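Mutual gliding-motility protein MglA (Myxococcus xanthus, PDB 6IZW) is a gliding-motility protein of the ADP-ribosylation factor family, with a P-loop nucleotide-binding fold, that associates with MglB. Local coordinates at residues 31-36 and 58-63; 52-57 and 76-81; 136-141 and 156-161. All blocks are in the same frame, centred on the assembly; numbering follows the deposited sequence.

Contact 1: residues 31-36 and 58-63; sequences YIYNKT and DFLPLS
Ile32 and Leu60 meet through methyl groups, with Ile32 CG2 3.9 Å from Leu60 CD2. The same Ile32 CG2 also touches Leu62 CD2, at 3.9 Å, so one branch of Ile32 bridges two leucines of the strand. Both leucines hold CG anti to the backbone N (chi1 173° in Leu60). Leu60 CD2 also lies by the backbone N and CB of Tyr33, while its CD1 comes obliquely to the Tyr33 ring, 3.8 Å from Tyr33 CD1. Leu62 sends its other methyl to Thr36, with Leu62 CD1 3.9 Å from Thr36 CG2. All of this is apolar packing, and no hydrogen bond joins the two segments.

The polar interaction stays within 31-36. Thr36 OG1 donates to Ile32 O at 2.7 Å, from 30° out of the carbonyl plane. This bond fixes the rotation of Thr36 while its methyl faces Leu62.

The axes of the short segments pass 10.1 Å apart. Lys41 makes a cation-pi contact with Tyr33 and bonds to the carbonyls of Tyr33 and Thr36. Val176 and Leu180 of helix 176-192 touch Ile32 and Leu62 respectively. Leu76, on the adjacent strand 70-78, packs on both Ile32 and Leu62.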
loop_
_atom_site.group_PDB
_atom_site.type_symbol
_atom_site.label_atom_id
_atom_site.label_comp_id
_atom_site.label_asym_id
_atom_site.label_seq_id
_atom_site.Cartn_x
_atom_site.Cartn_y
_atom_site.Cartn_z
ATOM N N TYR A 31 -7.923 15.727 8.709
ATOM C CA TYR A 31 -9.125 16.384 9.188
ATOM C C TYR A 31 -10.215 15.374 9.529
ATOM O O TYR A 31 -10.792 15.430 10.613
ATOM C CB TYR A 31 -9.635 17.380 8.160
ATOM C CG TYR A 31 -10.798 18.151 8.738
ATOM C CD1 TYR A 31 -10.564 19.253 9.556
ATOM C CD2 TYR A 31 -12.114 17.742 8.541
ATOM C CE1 TYR A 31 -11.588 19.962 10.125
ATOM C CE2 TYR A 31 -13.167 18.445 9.127
ATOM C CZ TYR A 31 -12.877 19.560 9.920
ATOM O OH TYR A 31 -13.858 20.292 10.510
ATOM N N ILE A 32 -10.526 14.462 8.603
ATOM C CA ILE A 32 -11.569 13.460 8.838
ATOM C C ILE A 32 -11.263 12.661 10.098
ATOM O O ILE A 32 -12.136 12.446 10.947
ATOM C CB ILE A 32 -11.720 12.531 7.621
ATOM C CG1 ILE A 32 -12.190 13.304 6.390
ATOM C CG2 ILE A 32 -12.656 11.362 7.911
ATOM C CD1 ILE A 32 -12.122 12.470 5.124
ATOM N N TYR A 33 -10.014 12.228 10.241
ATOM C CA TYR A 33 -9.598 11.493 11.425
ATOM C C TYR A 33 -9.764 12.333 12.687
ATOM O O TYR A 33 -10.246 11.841 13.712
ATOM C CB TYR A 33 -8.147 11.045 11.256
ATOM C CG TYR A 33 -7.545 10.428 12.477
ATOM C CD1 TYR A 33 -7.901 9.151 12.864
ATOM C CD2 TYR A 33 -6.631 11.121 13.253
ATOM C CE1 TYR A 33 -7.367 8.576 13.985
ATOM C CE2 TYR A 33 -6.084 10.555 14.383
ATOM C CZ TYR A 33 -6.457 9.274 14.742
ATOM O OH TYR A 33 -5.932 8.678 15.867
ATOM N N ASN A 34 -9.370 13.605 12.632
ATOM C CA ASN A 34 -9.441 14.456 13.812
ATOM C C ASN A 34 -10.873 14.632 14.286
ATOM O O ASN A 34 -11.122 14.684 15.491
ATOM C CB ASN A 34 -8.839 15.825 13.524
ATOM C CG ASN A 34 -7.336 15.816 13.515
ATOM O OD1 ASN A 34 -6.691 14.848 13.935
ATOM N ND2 ASN A 34 -6.752 16.916 13.028
ATOM N N LYS A 35 -11.825 14.715 13.360
ATOM C CA LYS A 35 -13.197 15.052 13.701
ATOM C C LYS A 35 -14.115 13.853 13.871
ATOM O O LYS A 35 -15.312 14.053 14.069
ATOM C CB LYS A 35 -13.805 15.980 12.643
ATOM C CG LYS A 35 -13.164 17.350 12.571
ATOM C CD LYS A 35 -12.975 17.967 13.946
ATOM C CE LYS A 35 -12.002 19.148 13.888
ATOM N NZ LYS A 35 -11.161 19.265 15.137
ATOM N N THR A 36 -13.632 12.623 13.765
ATOM C CA THR A 36 -14.536 11.485 13.838
ATOM C C THR A 36 -14.335 10.776 15.168
ATOM O O THR A 36 -13.194 10.537 15.579
ATOM C CB THR A 36 -14.371 10.510 12.661
ATOM O OG1 THR A 36 -12.997 10.328 12.340
ATOM C CG2 THR A 36 -15.064 11.035 11.441
ATOM N N ASP A 58 -1.330 7.014 2.593
ATOM C CA ASP A 58 -2.049 7.116 3.859
ATOM C C ASP A 58 -3.232 6.158 3.797
ATOM O O ASP A 58 -3.819 5.953 2.738
ATOM C CB ASP A 58 -2.624 8.513 4.153
ATOM C CG ASP A 58 -1.604 9.643 4.085
ATOM O OD1 ASP A 58 -0.714 9.721 4.964
ATOM O OD2 ASP A 58 -1.737 10.495 3.170
ATOM N N PHE A 59 -3.621 5.621 4.947
ATOM C CA PHE A 59 -4.777 4.739 5.014
ATOM C C PHE A 59 -5.614 5.063 6.247
ATOM O O PHE A 59 -5.084 5.131 7.360
ATOM C CB PHE A 59 -4.348 3.270 5.062
ATOM C CG PHE A 59 -5.442 2.365 5.449
ATOM C CD1 PHE A 59 -6.569 2.253 4.643
ATOM C CD2 PHE A 59 -5.404 1.682 6.650
ATOM C CE1 PHE A 59 -7.635 1.422 5.014
ATOM C CE2 PHE A 59 -6.457 0.844 7.029
ATOM C CZ PHE A 59 -7.575 0.714 6.213
ATOM N N LEU A 60 -6.912 5.261 6.054
ATOM C CA LEU A 60 -7.820 5.501 7.180
ATOM C C LEU A 60 -9.117 4.704 7.014
ATOM O O LEU A 60 -9.927 4.996 6.122
ATOM C CB LEU A 60 -8.154 6.987 7.321
ATOM C CG LEU A 60 -9.244 7.297 8.381
ATOM C CD1 LEU A 60 -8.726 7.057 9.806
ATOM C CD2 LEU A 60 -9.795 8.725 8.266
ATOM N N PRO A 61 -9.342 3.682 7.838
ATOM C CA PRO A 61 -10.618 2.957 7.783
ATOM C C PRO A 61 -11.685 3.704 8.573
ATOM O O PRO A 61 -11.475 4.078 9.728
ATOM C CB PRO A 61 -10.285 1.607 8.424
ATOM C CG PRO A 61 -9.185 1.948 9.425
ATOM C CD PRO A 61 -8.451 3.180 8.905
ATOM N N LEU A 62 -12.853 3.875 7.958
ATOM C CA LEU A 62 -13.925 4.706 8.490
ATOM C C LEU A 62 -15.257 3.968 8.375
ATOM O O LEU A 62 -15.555 3.359 7.341
ATOM C CB LEU A 62 -13.983 6.043 7.720
ATOM C CG LEU A 62 -14.700 7.279 8.255
ATOM C CD1 LEU A 62 -13.950 7.883 9.441
ATOM C CD2 LEU A 62 -14.895 8.320 7.133
ATOM N N SER A 63 -16.061 4.022 9.432
ATOM C CA SER A 63 -17.399 3.445 9.420
ATOM C C SER A 63 -18.432 4.564 9.368
ATOM O O SER A 63 -18.397 5.492 10.182
ATOM C CB SER A 63 -17.634 2.547 10.637
ATOM O OG SER A 63 -18.876 1.854 10.488
#

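Contact 2: residues 52-57 and 76-81; sequences DRTLFF and LYTVPG. With MG (magnesium ion), chain E; GSP (5'-guanosine-diphosphate-monothiophosphate), chain D; SO4 (sulfate ion), chain G.
Phe57 turns its ring toward Tyr77 by holding CG between the backbone N and the carbonyl carbon (chi1 56°). In Thr54, OG1 lies anti to the carbonyl carbon (chi1 -54°), which sends the hydroxyl to the magnesium ion and the methyl toward Thr78.

The edge of Tyr77 meets the face of Phe57 in an offset edge-to-face pair. The centroids of the Phe57 and Tyr77 rings are 5.6 Å apart and the planes make 61°. Phe57 CA makes a CH...O contact with Thr78 O at 3.2 Å. The hydroxyl of Tyr77 is hydrogen-bonded to Ser57 of a neighbouring MglB chain.

Thr54 OG1 binds magnesium at 2.0 Å, and Thr54 N donates to GSP O3G at 2.8 Å. A water on the metal reaches the other segment, donating to Thr78 OG1 at 2.7 Å and to Val79 O. Thr78 OG1 is also hydrogen-bonded to Asp58, and Thr26 OG1 is a further magnesium ligand. Gly81 N makes a weak hydrogen bond to GSP O2G, 3.0 Å long.

A threonine on magnesium from one segment and a glycine amide near the gamma-thiophosphate from the other are expected of the two switch regions of small G proteins, which fits 52-57 and 76-81.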
loop_
_atom_site.group_PDB
_atom_site.type_symbol
_atom_site.label_atom_id
_atom_site.label_comp_id
_atom_site.label_asym_id
_atom_site.label_seq_id
_atom_site.Cartn_x
_atom_site.Cartn_y
_atom_site.Cartn_z
ATOM N N ASP A 52 7.110 15.115 5.537
ATOM C CA ASP A 52 5.679 14.812 5.582
ATOM C C ASP A 52 5.054 14.539 4.220
ATOM O O ASP A 52 3.815 14.383 4.127
ATOM C CB ASP A 52 4.891 15.927 6.281
ATOM C CG ASP A 52 5.135 15.949 7.764
ATOM O OD1 ASP A 52 5.385 14.856 8.338
ATOM O OD2 ASP A 52 5.075 17.049 8.354
ATOM N N ARG A 53 5.836 14.491 3.157
ATOM C CA ARG A 53 5.295 14.061 1.881
ATOM C C ARG A 53 4.966 12.582 1.951
ATOM O O ARG A 53 5.717 11.789 2.519
ATOM C CB ARG A 53 6.290 14.358 0.767
ATOM C CG ARG A 53 6.744 15.766 0.875
ATOM C CD ARG A 53 7.584 16.179 -0.266
ATOM N NE ARG A 53 6.740 16.582 -1.362
ATOM C CZ ARG A 53 7.026 17.554 -2.210
ATOM N NH1 ARG A 53 8.150 18.244 -2.089
ATOM N NH2 ARG A 53 6.169 17.830 -3.179
ATOM N N THR A 54 3.803 12.221 1.432
ATOM C CA THR A 54 3.428 10.825 1.409
ATOM C C THR A 54 4.345 10.070 0.455
ATOM O O THR A 54 4.577 10.490 -0.683
ATOM C CB THR A 54 1.973 10.684 0.986
ATOM O OG1 THR A 54 1.167 11.498 1.846
ATOM C CG2 THR A 54 1.521 9.232 1.051
ATOM N N LEU A 55 4.847 8.949 0.930
ATOM C CA LEU A 55 5.829 8.136 0.236
ATOM C C LEU A 55 5.222 6.894 -0.390
ATOM O O LEU A 55 5.668 6.466 -1.461
ATOM C CB LEU A 55 6.908 7.741 1.243
ATOM C CG LEU A 55 7.940 6.674 1.004
ATOM C CD1 LEU A 55 8.999 7.226 0.066
ATOM C CD2 LEU A 55 8.520 6.408 2.376
ATOM N N PHE A 56 4.195 6.317 0.238
ATOM C CA PHE A 56 3.535 5.165 -0.350
ATOM C C PHE A 56 2.030 5.369 -0.313
ATOM O O PHE A 56 1.397 5.421 -1.362
ATOM C CB PHE A 56 3.945 3.888 0.384
ATOM C CG PHE A 56 3.623 2.615 -0.362
ATOM C CD1 PHE A 56 3.070 2.650 -1.627
ATOM C CD2 PHE A 56 3.891 1.382 0.224
ATOM C CE1 PHE A 56 2.766 1.478 -2.302
ATOM C CE2 PHE A 56 3.592 0.198 -0.438
ATOM C CZ PHE A 56 3.027 0.246 -1.714
ATOM N N PHE A 57 1.434 5.440 0.873
ATOM C CA PHE A 57 0.030 5.815 0.994
ATOM C C PHE A 57 -0.218 6.290 2.414
ATOM O O PHE A 57 0.592 6.042 3.310
ATOM C CB PHE A 57 -0.916 4.653 0.652
ATOM C CG PHE A 57 -0.681 3.420 1.475
ATOM C CD1 PHE A 57 -1.335 3.243 2.703
ATOM C CD2 PHE A 57 0.209 2.431 1.032
ATOM C CE1 PHE A 57 -1.125 2.087 3.468
ATOM C CE2 PHE A 57 0.431 1.283 1.777
ATOM C CZ PHE A 57 -0.248 1.098 3.001
ATOM N N LEU A 76 -10.187 4.476 3.245
ATOM C CA LEU A 76 -9.735 5.703 2.584
ATOM C C LEU A 76 -8.233 5.645 2.362
ATOM O O LEU A 76 -7.474 5.356 3.295
ATOM C CB LEU A 76 -10.092 6.956 3.392
ATOM C CG LEU A 76 -11.559 7.161 3.871
ATOM C CD1 LEU A 76 -11.755 8.537 4.533
ATOM C CD2 LEU A 76 -12.530 6.989 2.743
ATOM N N TYR A 77 -7.805 5.939 1.134
ATOM C CA TYR A 77 -6.388 6.014 0.806
ATOM C C TYR A 77 -6.063 7.348 0.148
ATOM O O TYR A 77 -6.902 7.938 -0.545
ATOM C CB TYR A 77 -5.980 4.882 -0.159
ATOM C CG TYR A 77 -5.951 3.505 0.441
ATOM C CD1 TYR A 77 -7.119 2.751 0.550
ATOM C CD2 TYR A 77 -4.753 2.932 0.876
ATOM C CE1 TYR A 77 -7.108 1.454 1.094
ATOM C CE2 TYR A 77 -4.726 1.634 1.431
ATOM C CZ TYR A 77 -5.908 0.901 1.532
ATOM O OH TYR A 77 -5.905 -0.384 2.075
ATOM N N THR A 78 -4.833 7.817 0.363
ATOM C CA THR A 78 -4.235 8.822 -0.494
ATOM C C THR A 78 -2.994 8.233 -1.157
ATOM O O THR A 78 -2.329 7.361 -0.599
ATOM C CB THR A 78 -3.849 10.102 0.279
ATOM O OG1 THR A 78 -2.515 9.978 0.801
ATOM C CG2 THR A 78 -4.828 10.347 1.417
ATOM N N VAL A 79 -2.684 8.714 -2.350
ATOM C CA VAL A 79 -1.513 8.264 -3.089
ATOM C C VAL A 79 -0.371 9.243 -2.827
ATOM O O VAL A 79 -0.617 10.363 -2.362
ATOM C CB VAL A 79 -1.817 8.168 -4.597
ATOM C CG1 VAL A 79 -2.994 7.246 -4.845
ATOM C CG2 VAL A 79 -2.077 9.574 -5.182
ATOM N N PRO A 80 0.879 8.874 -3.108
ATOM C CA PRO A 80 1.946 9.880 -3.200
ATOM C C PRO A 80 1.835 10.625 -4.516
ATOM O O PRO A 80 1.673 10.019 -5.578
ATOM C CB PRO A 80 3.230 9.049 -3.128
ATOM C CG PRO A 80 2.828 7.701 -3.633
ATOM C CD PRO A 80 1.395 7.502 -3.260
ATOM N N GLY A 81 1.893 11.953 -4.438
ATOM C CA GLY A 81 1.526 12.772 -5.559
ATOM C C GLY A 81 2.664 13.229 -6.439
ATOM O O GLY A 81 2.428 13.621 -7.584
HETATM MG MG MG E . 0.333 13.231 1.327
HETATM P PG GSP D . 1.890 14.622 -1.181
HETATM O O3B GSP D . 0.989 15.886 -0.724
HETATM S S1G GSP D . 3.515 15.230 -1.426
HETATM O O2G GSP D . 1.348 14.151 -2.498
HETATM O O3G GSP D . 1.846 13.489 -0.155
HETATM P PB GSP D . -0.536 15.977 -0.218
HETATM O O1B GSP D . -0.906 14.895 0.717
HETATM O O2B GSP D . -1.558 16.177 -1.253
HETATM P PA GSP D . -0.586 17.643 2.060
HETATM O O1A GSP D . -1.895 17.094 2.446
HETATM O O2A GSP D . 0.540 17.006 2.799
HETATM O O3A GSP D . -0.402 17.420 0.471
HETATM O "O5'" GSP D . -0.537 19.244 2.146
HETATM C "C5'" GSP D . 0.597 19.925 1.631
HETATM C "C4'" GSP D . 0.783 21.289 2.278
HETATM O "O4'" GSP D . -0.249 22.144 1.829
HETATM C "C3'" GSP D . 0.655 21.227 3.800
HETATM O "O3'" GSP D . 1.511 22.219 4.331
HETATM C "C2'" GSP D . -0.790 21.611 4.046
HETATM O "O2'" GSP D . -1.009 22.198 5.316
HETATM C "C1'" GSP D . -1.004 22.624 2.933
HETATM N N9 GSP D . -2.423 22.713 2.558
HETATM C C8 GSP D . -3.261 21.655 2.292
HETATM N N7 GSP D . -4.472 22.169 1.975
HETATM C C5 GSP D . -4.416 23.530 2.037
HETATM C C6 GSP D . -5.364 24.516 1.827
HETATM O O6 GSP D . -6.500 24.210 1.508
HETATM N N1 GSP D . -5.047 25.841 1.979
HETATM C C2 GSP D . -3.756 26.181 2.338
HETATM N N2 GSP D . -3.449 27.470 2.476
HETATM N N3 GSP D . -2.810 25.197 2.567
HETATM C C4 GSP D . -3.132 23.889 2.414
HETATM S S SO4 G . 11.099 18.202 0.190
HETATM O O1 SO4 G . 9.692 18.044 0.543
HETATM O O2 SO4 G . 11.742 16.880 0.174
HETATM O O3 SO4 G . 11.208 18.830 -1.137
HETATM O O4 SO4 G . 11.699 19.059 1.220
HETATM O O HOH W 1 1.338 14.359 2.781
HETATM O O HOH W 2 4.366 12.590 -2.706
HETATM O O HOH W 3 -0.723 11.896 0.128
#

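Contact 3: residues 136-141 and 156-161; sequences YVIQYN and KALNHR. With GSP (5'-guanosine-diphosphate-monothiophosphate), chain D.
Tyr140 and Asn159 cross at about a right angle, with the Tyr140 ring and the Asn159 amide turned 65° apart. Tyr140 OH lies 3.7 Å from Asn159 CB. The polar ends converge on Glu165, whose OE1 is hydrogen-bonded to both Tyr140 OH and Asn159 ND2, while Asn159 OD1 is taken by the backbone N of Ile163, so the amide is held at both ends. Leu158 CD1 approaches the Tyr140 ring obliquely, 4.4 Å from Tyr140 CE1. At the edge of the Tyr136 ring, in its plane, sits a water 2.9 Å from Tyr136 OH. That water donates to Leu158 O at 2.8 Å and links Tyr136 to the backbone of Leu158 without a direct bond.

The two segments belong to a beta-alpha-beta unit. Helix 151-158 connects strand 136-141 to its parallel neighbour, strand 165-167. Asn141, at the end of the first strand, fits the asparagine of the NKxD motif of small G proteins. Its ND2 donates to GSP N7 at 3.0 Å with an N-H...N angle of 139°.

Between strand and helix the packing is apolar. Ile138 holds CG1 anti to the backbone N (chi1 176°), and its extended chain carries CD1 to 4.0 Å from Leu158 CB. The Ile138 and Leu158 side chains cross at about a right angle. Leu158 also packs on Met114 and Leu117 of helix 110-126.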
loop_
_atom_site.group_PDB
_atom_site.type_symbol
_atom_site.label_atom_id
_atom_site.label_comp_id
_atom_site.label_asym_id
_atom_site.label_seq_id
_atom_site.Cartn_x
_atom_site.Cartn_y
_atom_site.Cartn_z
ATOM N N TYR A 136 -16.752 9.291 -9.095
ATOM C CA TYR A 136 -15.641 10.210 -9.241
ATOM C C TYR A 136 -16.119 11.598 -8.826
ATOM O O TYR A 136 -17.157 12.051 -9.309
ATOM C CB TYR A 136 -15.185 10.186 -10.704
ATOM C CG TYR A 136 -14.218 11.256 -11.093
ATOM C CD1 TYR A 136 -13.210 11.616 -10.230
ATOM C CD2 TYR A 136 -14.303 11.894 -12.330
ATOM C CE1 TYR A 136 -12.318 12.569 -10.560
ATOM C CE2 TYR A 136 -13.408 12.878 -12.681
ATOM C CZ TYR A 136 -12.404 13.198 -11.778
ATOM O OH TYR A 136 -11.460 14.154 -12.035
ATOM N N VAL A 137 -15.393 12.267 -7.924
ATOM C CA VAL A 137 -15.664 13.674 -7.643
ATOM C C VAL A 137 -14.344 14.429 -7.655
ATOM O O VAL A 137 -13.273 13.850 -7.460
ATOM C CB VAL A 137 -16.425 13.901 -6.306
ATOM C CG1 VAL A 137 -17.717 13.029 -6.253
ATOM C CG2 VAL A 137 -15.562 13.625 -5.132
ATOM N N ILE A 138 -14.413 15.731 -7.939
ATOM C CA ILE A 138 -13.224 16.564 -7.900
ATOM C C ILE A 138 -13.353 17.623 -6.807
ATOM O O ILE A 138 -14.421 18.221 -6.609
ATOM C CB ILE A 138 -12.900 17.200 -9.267
ATOM C CG1 ILE A 138 -11.693 18.124 -9.113
ATOM C CG2 ILE A 138 -14.026 17.999 -9.794
ATOM C CD1 ILE A 138 -10.871 18.301 -10.395
ATOM N N GLN A 139 -12.238 17.846 -6.099
ATOM C CA GLN A 139 -12.111 18.848 -5.049
ATOM C C GLN A 139 -11.160 19.956 -5.521
ATOM O O GLN A 139 -9.996 19.680 -5.828
ATOM C CB GLN A 139 -11.588 18.194 -3.763
ATOM C CG GLN A 139 -11.407 19.189 -2.576
ATOM C CD GLN A 139 -10.902 18.520 -1.312
ATOM O OE1 GLN A 139 -9.713 18.611 -0.997
ATOM N NE2 GLN A 139 -11.803 17.847 -0.568
ATOM N N TYR A 140 -11.642 21.202 -5.577
ATOM C CA TYR A 140 -10.747 22.359 -5.776
ATOM C C TYR A 140 -10.301 22.820 -4.399
ATOM O O TYR A 140 -11.028 23.540 -3.708
ATOM C CB TYR A 140 -11.426 23.513 -6.516
ATOM C CG TYR A 140 -12.087 23.123 -7.804
ATOM C CD1 TYR A 140 -11.507 22.180 -8.639
ATOM C CD2 TYR A 140 -13.314 23.674 -8.174
ATOM C CE1 TYR A 140 -12.128 21.794 -9.826
ATOM C CE2 TYR A 140 -13.947 23.298 -9.357
ATOM C CZ TYR A 140 -13.339 22.357 -10.179
ATOM O OH TYR A 140 -13.933 21.978 -11.369
ATOM N N ASN A 141 -9.131 22.370 -3.979
ATOM C CA ASN A 141 -8.604 22.670 -2.663
ATOM C C ASN A 141 -7.751 23.952 -2.708
ATOM O O ASN A 141 -7.376 24.435 -3.774
ATOM C CB ASN A 141 -7.797 21.474 -2.148
ATOM C CG ASN A 141 -7.506 21.569 -0.652
ATOM O OD1 ASN A 141 -8.341 22.064 0.108
ATOM N ND2 ASN A 141 -6.299 21.149 -0.231
ATOM N N LYS A 156 -12.996 24.639 -16.489
ATOM C CA LYS A 156 -12.611 24.526 -17.896
ATOM C C LYS A 156 -11.378 23.642 -18.074
ATOM O O LYS A 156 -11.308 22.849 -19.019
ATOM C CB LYS A 156 -12.373 25.912 -18.495
ATOM C CG LYS A 156 -13.562 26.419 -19.321
ATOM C CD LYS A 156 -13.559 27.943 -19.499
ATOM C CE LYS A 156 -14.979 28.507 -19.396
ATOM N NZ LYS A 156 -15.055 29.948 -19.780
ATOM N N ALA A 157 -10.413 23.738 -17.159
ATOM C CA ALA A 157 -9.170 22.988 -17.283
ATOM C C ALA A 157 -9.288 21.531 -16.857
ATOM O O ALA A 157 -8.430 20.726 -17.231
ATOM C CB ALA A 157 -8.077 23.655 -16.442
ATOM N N LEU A 158 -10.295 21.170 -16.057
ATOM C CA LEU A 158 -10.253 19.900 -15.338
ATOM C C LEU A 158 -11.545 19.121 -15.376
ATOM O O LEU A 158 -11.526 17.923 -15.077
ATOM C CB LEU A 158 -9.878 20.119 -13.857
ATOM C CG LEU A 158 -8.509 20.720 -13.538
ATOM C CD1 LEU A 158 -8.365 21.072 -12.048
ATOM C CD2 LEU A 158 -7.443 19.758 -13.967
ATOM N N ASN A 159 -12.662 19.746 -15.702
ATOM C CA ASN A 159 -13.970 19.146 -15.451
ATOM C C ASN A 159 -14.827 19.365 -16.693
ATOM O O ASN A 159 -15.439 20.422 -16.866
ATOM C CB ASN A 159 -14.608 19.742 -14.202
ATOM C CG ASN A 159 -15.846 18.990 -13.769
ATOM O OD1 ASN A 159 -16.096 17.882 -14.226
ATOM N ND2 ASN A 159 -16.630 19.594 -12.883
ATOM N N HIS A 160 -14.874 18.350 -17.546
ATOM C CA HIS A 160 -15.559 18.423 -18.826
ATOM C C HIS A 160 -16.908 17.747 -18.810
ATOM O O HIS A 160 -17.778 18.112 -19.602
ATOM C CB HIS A 160 -14.682 17.787 -19.904
ATOM C CG HIS A 160 -13.230 18.024 -19.673
ATOM N ND1 HIS A 160 -12.598 19.182 -20.072
ATOM C CD2 HIS A 160 -12.298 17.289 -19.021
ATOM C CE1 HIS A 160 -11.327 19.136 -19.709
ATOM N NE2 HIS A 160 -11.120 17.999 -19.064
ATOM N N ARG A 161 -17.096 16.771 -17.933
ATOM C CA ARG A 161 -18.330 16.015 -17.857
ATOM C C ARG A 161 -19.266 16.543 -16.778
ATOM O O ARG A 161 -20.214 15.840 -16.397
ATOM C CB ARG A 161 -18.018 14.540 -17.602
HETATM P PG GSP D . 1.890 14.622 -1.181
HETATM O O3B GSP D . 0.989 15.886 -0.724
HETATM S S1G GSP D . 3.515 15.230 -1.426
HETATM O O2G GSP D . 1.348 14.151 -2.498
HETATM O O3G GSP D . 1.846 13.489 -0.155
HETATM P PB GSP D . -0.536 15.977 -0.218
HETATM O O1B GSP D . -0.906 14.895 0.717
HETATM O O2B GSP D . -1.558 16.177 -1.253
HETATM P PA GSP D . -0.586 17.643 2.060
HETATM O O1A GSP D . -1.895 17.094 2.446
HETATM O O2A GSP D . 0.540 17.006 2.799
HETATM O O3A GSP D . -0.402 17.420 0.471
HETATM O "O5'" GSP D . -0.537 19.244 2.146
HETATM C "C5'" GSP D . 0.597 19.925 1.631
HETATM C "C4'" GSP D . 0.783 21.289 2.278
HETATM O "O4'" GSP D . -0.249 22.144 1.829
HETATM C "C3'" GSP D . 0.655 21.227 3.800
HETATM O "O3'" GSP D . 1.511 22.219 4.331
HETATM C "C2'" GSP D . -0.790 21.611 4.046
HETATM O "O2'" GSP D . -1.009 22.198 5.316
HETATM C "C1'" GSP D . -1.004 22.624 2.933
HETATM N N9 GSP D . -2.423 22.713 2.558
HETATM C C8 GSP D . -3.261 21.655 2.292
HETATM N N7 GSP D . -4.472 22.169 1.975
HETATM C C5 GSP D . -4.416 23.530 2.037
HETATM C C6 GSP D . -5.364 24.516 1.827
HETATM O O6 GSP D . -6.500 24.210 1.508
HETATM N N1 GSP D . -5.047 25.841 1.979
HETATM C C2 GSP D . -3.756 26.181 2.338
HETATM N N2 GSP D . -3.449 27.470 2.476
HETATM N N3 GSP D . -2.810 25.197 2.567
HETATM C C4 GSP D . -3.132 23.889 2.414
HETATM O O HOH W 4 -12.528 15.422 -14.431
#

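In the fold
All three contacts are largely buried, and all reach the same central sheet. Contact 1 alone has partly exposed residues among those that touch, Tyr33 and Thr36. Contacts 1 and 2 share strand 54-67 and touch directly along the neighbouring strands 54-67 and 70-78. Contact 3 lies apart, its centre about 23 Å from that of contact 1 and about 20 Å from that of contact 2. Their chemistry follows their place. Contact 1 is apolar helix-on-sheet packing. Contact 2 adds metal, phosphate and water. Contact 3 mixes apolar packing with buried polar groups. Contacts 2 and 3 both reach GSP, at its phosphate end and its base respectively.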